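Local atomic coordinates of beta-galactosidase/beta-glucuronidase (Faecalibacterium prausnitzii L2-6, PDB entry 6MVF), a protein that binds flavin mononucleotide and probably hydrolyses beta-glycosidic bonds, most likely of glucuronides, as a member of glycosyl hydrolase family 2. Residues R37-E42 and T70-R75. Sequence-based numbering, arbitrary orientation.
Sequences RFPKGE and TGVYSR
Arg37 and Val72 form an antiparallel hydrogen-bonded pair in the beta-sheet of the family 2 sugar-binding domain, where the end of strand 34-37 runs beside strand 70-78. Arg37 N donates to Val72 O at 2.9 Å, lying in the carbonyl plane, and Val72 N returns a bond to Arg37 O with an N-H...O angle of 166°, the donor tilted 20° from the carbonyl plane. Gly71 CA adds a C-H...O contact to that same Arg37 O. On its other edge strand 70-78 is bonded to strand 131-139, through Gly71 with Val138 and Tyr73 with Ile136.

Beyond Arg37 the chain leaves the sheet in a type I turn from Phe38 to Gly41, closed by Gly41 N to Phe38 O. Pro39 CG makes apolar contact with Val72 CG2 at 3.9 Å on the face that also carries Arg37; chi1 of 179° sets CG2 beside the Val72 backbone N, turned to the proline. On the reverse face, Phe38 CD2 and CE2 approach Gly71 CA obliquely, and the ring packs edge-to-face with Trp54.

The extended Arg37 chain brings NH1 to 3.6 Å from Ser74 OG, which lies at the guanidinium edge near its plane, a proximity rather than a hydrogen bond. A water bridges the segments, accepting from Lys40 N and donating, at 3.0 Å, to Thr70 O.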
loop_
_atom_site.group_PDB
_atom_site.type_symbol
_atom_site.label_atom_id
_atom_site.label_comp_id
_atom_site.label_asym_id
_atom_site.label_seq_id
_atom_site.Cartn_x
_atom_site.Cartn_y
_atom_site.Cartn_z
ATOM N N ARG A 37 -3.913 -7.642 35.215
ATOM C CA ARG A 37 -4.114 -7.455 36.647
ATOM C C ARG A 37 -2.822 -7.765 37.392
ATOM O O ARG A 37 -1.937 -8.467 36.888
ATOM C CB ARG A 37 -5.245 -8.340 37.188
ATOM C CG ARG A 37 -6.595 -8.035 36.605
ATOM C CD ARG A 37 -7.622 -9.033 37.076
ATOM N NE ARG A 37 -8.942 -8.710 36.558
ATOM C CZ ARG A 37 -9.505 -9.322 35.526
ATOM N NH1 ARG A 37 -8.858 -10.295 34.913
ATOM N NH2 ARG A 37 -10.710 -8.962 35.104
ATOM N N PHE A 38 -2.726 -7.221 38.604
ATOM C CA PHE A 38 -1.588 -7.457 39.495
ATOM C C PHE A 38 -2.113 -8.011 40.810
ATOM O O PHE A 38 -2.658 -7.254 41.632
ATOM C CB PHE A 38 -0.794 -6.171 39.719
ATOM C CG PHE A 38 0.003 -5.737 38.516
ATOM C CD1 PHE A 38 -0.547 -4.888 37.570
ATOM C CD2 PHE A 38 1.301 -6.192 38.322
ATOM C CE1 PHE A 38 0.183 -4.492 36.450
ATOM C CE2 PHE A 38 2.035 -5.799 37.203
ATOM C CZ PHE A 38 1.465 -4.953 36.266
ATOM N N PRO A 39 -1.976 -9.319 41.052
ATOM C CA PRO A 39 -2.586 -9.919 42.254
ATOM C C PRO A 39 -2.120 -9.312 43.571
ATOM O O PRO A 39 -2.908 -9.271 44.518
ATOM C CB PRO A 39 -2.188 -11.397 42.150
ATOM C CG PRO A 39 -1.915 -11.616 40.721
ATOM C CD PRO A 39 -1.327 -10.326 40.200
ATOM N N LYS A 40 -0.875 -8.852 43.672
ATOM C CA LYS A 40 -0.394 -8.189 44.879
ATOM C C LYS A 40 -0.740 -6.698 44.910
ATOM O O LYS A 40 -0.184 -5.964 45.736
ATOM C CB LYS A 40 1.121 -8.387 45.032
ATOM C CG LYS A 40 1.560 -9.809 45.378
ATOM C CD LYS A 40 2.980 -10.124 44.869
ATOM C CE LYS A 40 4.077 -9.316 45.582
ATOM N NZ LYS A 40 5.401 -9.201 44.817
ATOM N N GLY A 41 -1.609 -6.237 44.011
ATOM C CA GLY A 41 -2.244 -4.930 44.100
ATOM C C GLY A 41 -1.397 -3.713 43.790
ATOM O O GLY A 41 -1.806 -2.599 44.131
ATOM N N GLU A 42 -0.244 -3.866 43.140
ATOM C CA GLU A 42 0.613 -2.704 42.920
ATOM C C GLU A 42 0.068 -1.761 41.861
ATOM O O GLU A 42 0.548 -0.628 41.762
ATOM C CB GLU A 42 2.017 -3.142 42.516
ATOM C CG GLU A 42 2.731 -3.981 43.550
ATOM C CD GLU A 42 2.890 -5.428 43.112
ATOM O OE1 GLU A 42 1.958 -5.950 42.439
ATOM O OE2 GLU A 42 3.948 -6.035 43.438
ATOM N N THR A 70 4.399 -10.398 39.801
ATOM C CA THR A 70 3.583 -11.211 38.915
ATOM C C THR A 70 2.437 -10.380 38.349
ATOM O O THR A 70 1.645 -9.803 39.104
ATOM C CB THR A 70 3.062 -12.440 39.649
ATOM O OG1 THR A 70 4.184 -13.134 40.226
ATOM C CG2 THR A 70 2.299 -13.349 38.665
ATOM N N GLY A 71 2.377 -10.304 37.022
ATOM C CA GLY A 71 1.245 -9.741 36.301
ATOM C C GLY A 71 0.510 -10.850 35.567
ATOM O O GLY A 71 1.134 -11.714 34.947
ATOM N N VAL A 72 -0.816 -10.828 35.664
ATOM C CA VAL A 72 -1.686 -11.799 35.012
ATOM C C VAL A 72 -2.352 -11.109 33.833
ATOM O O VAL A 72 -3.051 -10.099 34.005
ATOM C CB VAL A 72 -2.739 -12.363 35.979
ATOM C CG1 VAL A 72 -3.658 -13.354 35.263
ATOM C CG2 VAL A 72 -2.053 -13.041 37.121
ATOM N N TYR A 73 -2.115 -11.644 32.640
ATOM C CA TYR A 73 -2.793 -11.224 31.421
ATOM C C TYR A 73 -3.932 -12.197 31.163
ATOM O O TYR A 73 -3.793 -13.399 31.405
ATOM C CB TYR A 73 -1.848 -11.221 30.197
ATOM C CG TYR A 73 -0.644 -10.265 30.224
ATOM C CD1 TYR A 73 0.559 -10.624 30.836
ATOM C CD2 TYR A 73 -0.706 -9.030 29.590
ATOM C CE1 TYR A 73 1.653 -9.773 30.838
ATOM C CE2 TYR A 73 0.377 -8.169 29.585
ATOM C CZ TYR A 73 1.560 -8.540 30.214
ATOM O OH TYR A 73 2.634 -7.659 30.195
ATOM N N SER A 74 -5.050 -11.688 30.654
ATOM C CA SER A 74 -6.131 -12.582 30.269
ATOM C C SER A 74 -6.956 -11.942 29.167
ATOM O O SER A 74 -7.091 -10.716 29.105
ATOM C CB SER A 74 -7.033 -12.950 31.456
ATOM O OG SER A 74 -7.830 -11.848 31.827
ATOM N N ARG A 75 -7.499 -12.793 28.297
ATOM C CA ARG A 75 -8.369 -12.371 27.206
ATOM C C ARG A 75 -9.230 -13.552 26.790
ATOM O O ARG A 75 -9.033 -14.680 27.244
ATOM C CB ARG A 75 -7.570 -11.845 26.011
ATOM C CG ARG A 75 -6.905 -12.923 25.181
ATOM C CD ARG A 75 -6.550 -12.371 23.813
ATOM N NE ARG A 75 -7.601 -12.670 22.847
ATOM C CZ ARG A 75 -7.656 -12.183 21.614
ATOM N NH1 ARG A 75 -6.729 -11.354 21.171
ATOM N NH2 ARG A 75 -8.648 -12.529 20.822
HETATM O O HOH W 1 1.179 -8.058 41.442
#